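Local coordinates for uncharacterized protein (Legionella pneumophila subsp. pneumophila str. Philadelphia 1, PDB 4EZI) that is a putative alpha/beta hydrolase of unconfirmed function that may act as a triacylglycerol lipase, at residues L212-R217 / Q270-I275. Sequence-based numbering, arbitrary orientation.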
# COMPACT_ATOMS: atom_id res chain seq x y z
N LEU A 212 -16.77 12.17 -9.06
CA LEU A 212 -17.65 12.39 -10.23
C LEU A 212 -17.69 11.28 -11.25
O LEU A 212 -18.61 11.25 -12.06
CB LEU A 212 -17.26 13.69 -10.95
CG LEU A 212 -17.45 14.97 -10.15
CD1 LEU A 212 -16.84 16.15 -10.88
CD2 LEU A 212 -18.94 15.24 -9.85
N GLU A 213 -16.75 10.34 -11.19
CA GLU A 213 -16.84 9.11 -11.99
C GLU A 213 -16.76 7.90 -11.04
O GLU A 213 -15.91 7.03 -11.18
CB GLU A 213 -15.72 9.06 -13.01
CG GLU A 213 -15.71 10.28 -13.91
CD GLU A 213 -14.70 10.15 -15.01
OE1 GLU A 213 -14.81 9.20 -15.82
OE2 GLU A 213 -13.78 10.97 -15.04
N PRO A 214 -17.65 7.85 -10.05
CA PRO A 214 -17.47 6.86 -9.00
C PRO A 214 -17.60 5.42 -9.46
O PRO A 214 -18.64 5.01 -9.98
CB PRO A 214 -18.60 7.19 -8.02
CG PRO A 214 -19.62 7.84 -8.87
CD PRO A 214 -18.81 8.71 -9.76
N GLY A 215 -16.56 4.65 -9.19
CA GLY A 215 -16.62 3.20 -9.37
C GLY A 215 -17.32 2.56 -8.18
O GLY A 215 -17.89 3.24 -7.31
N PRO A 216 -17.27 1.22 -8.09
CA PRO A 216 -18.07 0.49 -7.12
C PRO A 216 -17.67 0.70 -5.65
O PRO A 216 -18.44 0.34 -4.77
CB PRO A 216 -17.85 -0.98 -7.52
CG PRO A 216 -17.44 -0.93 -8.97
CD PRO A 216 -16.67 0.33 -9.12
N ARG A 217 -16.48 1.24 -5.40
CA ARG A 217 -15.95 1.42 -4.04
C ARG A 217 -15.71 2.88 -3.69
O ARG A 217 -15.21 3.19 -2.61
CB ARG A 217 -14.65 0.61 -3.92
CG ARG A 217 -14.90 -0.92 -3.91
CD ARG A 217 -13.71 -1.71 -4.40
NE ARG A 217 -13.46 -1.54 -5.82
CZ ARG A 217 -14.01 -2.27 -6.77
NH1 ARG A 217 -14.81 -3.28 -6.48
NH2 ARG A 217 -13.73 -1.98 -8.04
N GLN A 270 -24.02 4.44 -3.79
CA GLN A 270 -23.02 4.35 -4.85
C GLN A 270 -22.53 5.71 -5.34
O GLN A 270 -21.39 5.82 -5.77
CB GLN A 270 -23.52 3.48 -5.99
CG GLN A 270 -23.35 1.98 -5.65
CD GLN A 270 -21.91 1.50 -5.80
OE1 GLN A 270 -21.38 1.50 -6.92
NE2 GLN A 270 -21.24 1.15 -4.67
N ASP A 271 -23.38 6.74 -5.25
CA ASP A 271 -23.01 8.11 -5.61
C ASP A 271 -22.44 8.82 -4.39
O ASP A 271 -23.19 9.10 -3.45
CB ASP A 271 -24.23 8.87 -6.13
CG ASP A 271 -23.93 10.31 -6.52
OD1 ASP A 271 -22.77 10.78 -6.39
OD2 ASP A 271 -24.88 10.99 -7.00
N PRO A 272 -21.12 9.09 -4.36
CA PRO A 272 -20.53 9.67 -3.17
C PRO A 272 -21.10 11.02 -2.81
O PRO A 272 -21.01 11.43 -1.65
CB PRO A 272 -19.02 9.76 -3.48
CG PRO A 272 -18.78 8.88 -4.61
CD PRO A 272 -20.09 8.83 -5.39
N LEU A 273 -21.63 11.76 -3.80
CA LEU A 273 -22.15 13.07 -3.45
C LEU A 273 -23.23 12.99 -2.39
O LEU A 273 -23.43 13.94 -1.63
CB LEU A 273 -22.66 13.81 -4.68
CG LEU A 273 -21.59 14.11 -5.73
CD1 LEU A 273 -22.19 14.79 -6.95
CD2 LEU A 273 -20.47 14.95 -5.18
N LEU A 274 -23.93 11.85 -2.29
CA LEU A 274 -25.04 11.71 -1.33
C LEU A 274 -24.55 11.63 0.12
O LEU A 274 -25.34 11.90 1.03
CB LEU A 274 -25.90 10.49 -1.68
CG LEU A 274 -26.75 10.62 -2.93
CD1 LEU A 274 -27.31 9.27 -3.31
CD2 LEU A 274 -27.84 11.67 -2.72
N ILE A 275 -23.27 11.33 0.36
CA ILE A 275 -22.79 11.29 1.75
C ILE A 275 -22.26 12.63 2.24
O ILE A 275 -21.96 12.76 3.42
CB ILE A 275 -21.76 10.17 2.03
CG1 ILE A 275 -20.39 10.45 1.39
CG2 ILE A 275 -22.38 8.80 1.66
CD1 ILE A 275 -19.28 9.55 1.93
O HOH W 1 -20.77 3.76 -8.73
O HOH W 2 -19.24 4.19 -4.96
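Gln270 and Pro216 join two loops of the helical region inserted between strands 193-197 and 310-314 of this alpha/beta-hydrolase fold, a worked example of one side-chain amide tying two loops together. From Gln270 CB the side chain places CG beside the backbone N (chi1 -80°) and bends at chi2, bringing the amide up against Pro216. There CD lies 3.8 Å from Pro216 O, while OE1 comes within 3.5 Å of Pro216 CA. NE2 makes the one direct hydrogen bond across the contact, to Pro216 O at 2.9 Å and almost straight (178°). The acceptor lies in the plane of the Gln270 amide, yet NE2 sits above the plane of the Pro216 carbonyl. One water sits between Gln270 OE1 and Pro214 O, within hydrogen-bonding distance of both, and another donates to Gly215 O and Gln270 O. Beyond this polar end, Pro214 packs against Pro272, which rests in turn on Thr219 and Leu222 of helix 218-233. An Asx turn, with Asp271 OD1 accepting from Leu273 N at 3.0 Å, opens the 3-10 segment 272-275. Where the two prolines meet, Pro214 CB presses to 3.4 Å from Pro272 CD, tighter than usual for two carbons.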